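Local coordinates for acinetobacter secreted protease CpaA (PDB 6O38), which is a secreted zinc metalloprotease, probably exported by the type II secretion system in partnership with its chaperone CpaB, at residues T243-I248 and T258-T263. Sequence-based numbering, arbitrary orientation.
Sequences TWSAKI and TLTLKT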
# COMPACT_ATOMS: atom_id res chain seq x y z
N THR A 243 -0.10 -21.47 -21.00
CA THR A 243 0.90 -22.43 -20.53
C THR A 243 2.32 -21.95 -20.86
O THR A 243 3.21 -22.00 -20.00
CB THR A 243 0.64 -23.80 -21.16
OG1 THR A 243 -0.67 -24.24 -20.82
CG2 THR A 243 1.66 -24.81 -20.67
N TRP A 244 2.53 -21.49 -22.08
CA TRP A 244 3.87 -21.15 -22.56
C TRP A 244 4.13 -19.66 -22.38
O TRP A 244 3.26 -18.82 -22.62
CB TRP A 244 4.03 -21.54 -24.03
CG TRP A 244 3.81 -23.00 -24.25
CD1 TRP A 244 2.68 -23.60 -24.72
CD2 TRP A 244 4.74 -24.05 -23.97
NE1 TRP A 244 2.86 -24.96 -24.77
CE2 TRP A 244 4.11 -25.26 -24.31
CE3 TRP A 244 6.05 -24.08 -23.48
CZ2 TRP A 244 4.75 -26.50 -24.17
CZ3 TRP A 244 6.67 -25.31 -23.34
CH2 TRP A 244 6.02 -26.50 -23.69
N SER A 245 5.35 -19.34 -21.94
CA SER A 245 5.73 -17.97 -21.65
C SER A 245 5.75 -17.12 -22.92
O SER A 245 5.83 -17.63 -24.05
CB SER A 245 7.10 -17.92 -20.98
OG SER A 245 7.11 -18.69 -19.79
N ALA A 246 5.68 -15.81 -22.72
CA ALA A 246 5.82 -14.84 -23.80
C ALA A 246 6.68 -13.69 -23.29
O ALA A 246 6.87 -13.52 -22.08
CB ALA A 246 4.47 -14.33 -24.29
N LYS A 247 7.21 -12.91 -24.22
CA LYS A 247 8.14 -11.83 -23.89
C LYS A 247 7.49 -10.48 -24.19
O LYS A 247 6.98 -10.27 -25.29
CB LYS A 247 9.45 -11.99 -24.67
CG LYS A 247 10.43 -10.85 -24.49
CD LYS A 247 11.67 -11.06 -25.34
CE LYS A 247 12.73 -10.01 -25.04
NZ LYS A 247 14.05 -10.36 -25.65
N ILE A 248 7.52 -9.59 -23.21
CA ILE A 248 7.15 -8.19 -23.43
C ILE A 248 8.40 -7.43 -23.85
O ILE A 248 9.36 -7.34 -23.09
CB ILE A 248 6.51 -7.57 -22.18
CG1 ILE A 248 5.25 -8.34 -21.78
CG2 ILE A 248 6.19 -6.10 -22.42
CD1 ILE A 248 4.75 -7.99 -20.40
N THR A 258 14.13 -8.04 -17.55
CA THR A 258 13.54 -9.21 -18.21
C THR A 258 12.03 -9.17 -18.01
O THR A 258 11.53 -9.46 -16.92
CB THR A 258 14.14 -10.49 -17.65
OG1 THR A 258 15.56 -10.47 -17.82
CG2 THR A 258 13.56 -11.70 -18.37
N LEU A 259 11.30 -8.80 -19.06
CA LEU A 259 9.84 -8.74 -19.01
C LEU A 259 9.23 -10.00 -19.63
O LEU A 259 8.55 -9.96 -20.65
CB LEU A 259 9.35 -7.48 -19.72
CG LEU A 259 10.03 -6.17 -19.34
CD1 LEU A 259 9.48 -5.02 -20.16
CD2 LEU A 259 9.89 -5.90 -17.85
N THR A 260 9.49 -11.14 -18.99
CA THR A 260 8.94 -12.41 -19.44
C THR A 260 7.57 -12.63 -18.81
O THR A 260 7.39 -12.45 -17.60
CB THR A 260 9.88 -13.57 -19.08
OG1 THR A 260 11.13 -13.39 -19.76
CG2 THR A 260 9.28 -14.90 -19.49
N LEU A 261 6.60 -13.02 -19.64
CA LEU A 261 5.21 -13.17 -19.22
C LEU A 261 4.92 -14.66 -19.08
O LEU A 261 4.68 -15.36 -20.07
CB LEU A 261 4.28 -12.51 -20.24
CG LEU A 261 2.79 -12.48 -19.91
CD1 LEU A 261 2.51 -11.52 -18.77
CD2 LEU A 261 1.99 -12.11 -21.15
N LYS A 262 4.92 -15.15 -17.84
CA LYS A 262 4.68 -16.55 -17.55
C LYS A 262 3.23 -16.76 -17.12
O LYS A 262 2.44 -15.82 -17.03
CB LYS A 262 5.65 -17.06 -16.48
CG LYS A 262 7.12 -16.92 -16.84
CD LYS A 262 8.01 -17.44 -15.72
CE LYS A 262 7.78 -16.67 -14.43
NZ LYS A 262 7.91 -15.19 -14.62
N THR A 263 2.89 -18.02 -16.85
CA THR A 263 1.55 -18.36 -16.38
C THR A 263 1.25 -17.65 -15.07
O THR A 263 2.00 -17.76 -14.10
CB THR A 263 1.42 -19.87 -16.20
OG1 THR A 263 1.87 -20.54 -17.39
CG2 THR A 263 -0.03 -20.26 -15.93
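Ala246 and Leu261 form the hydrogen-bonded antiparallel pair of a short beta hairpin, strands 246-248 and 260-261, in the third StcE-type beta-sandwich domain of CpaA. Reciprocal bonds link the pair: Ala246 N reaches Leu261 O at 2.9 Å, tilted 27° from the carbonyl plane, while Leu261 N points back to Ala246 O. Two residues on, past the non-hydrogen-bonded pair Lys247 and Thr260, Ile248 N donates to Leu259 O at 2.8 Å, almost in line with the carbonyl. On its other flank Lys247 makes backbone hydrogen bonds with Ser222 and Phe224, so strand 246-248 lies between 223-224 and 260-261.

Beside this ladder the side chains divide. Ala246 and Leu261 share one face, where their CB atoms lie 4.4 Å apart and Ile238 of strand 235-240 and Tyr267 of strand 266-272, outside the hairpin's own three-stranded sheet, pack against Leu261. With CG anti to the backbone N (chi1 -175°), Leu261 carries its methyls into that core. Ile248 and Leu259 meet at about a right angle, CB to CB 3.8 Å. The other face carries Lys247 and Thr260, whose CG2 methyl approaches Ser245 CB at 4.0 Å. Further along, Ser245 OG rests against Lys262 CG at 3.4 Å, whereas the bent lysine chain takes its NZ to a salt bridge with Asp265.

Chemically, then, the hairpin is two-sided: three main-chain bonds tie its strands together, Ala246, Ile248 and Leu261 are buried against the rest of the sandwich, and Lys247 and Thr260 lie on the opposite, more exposed face.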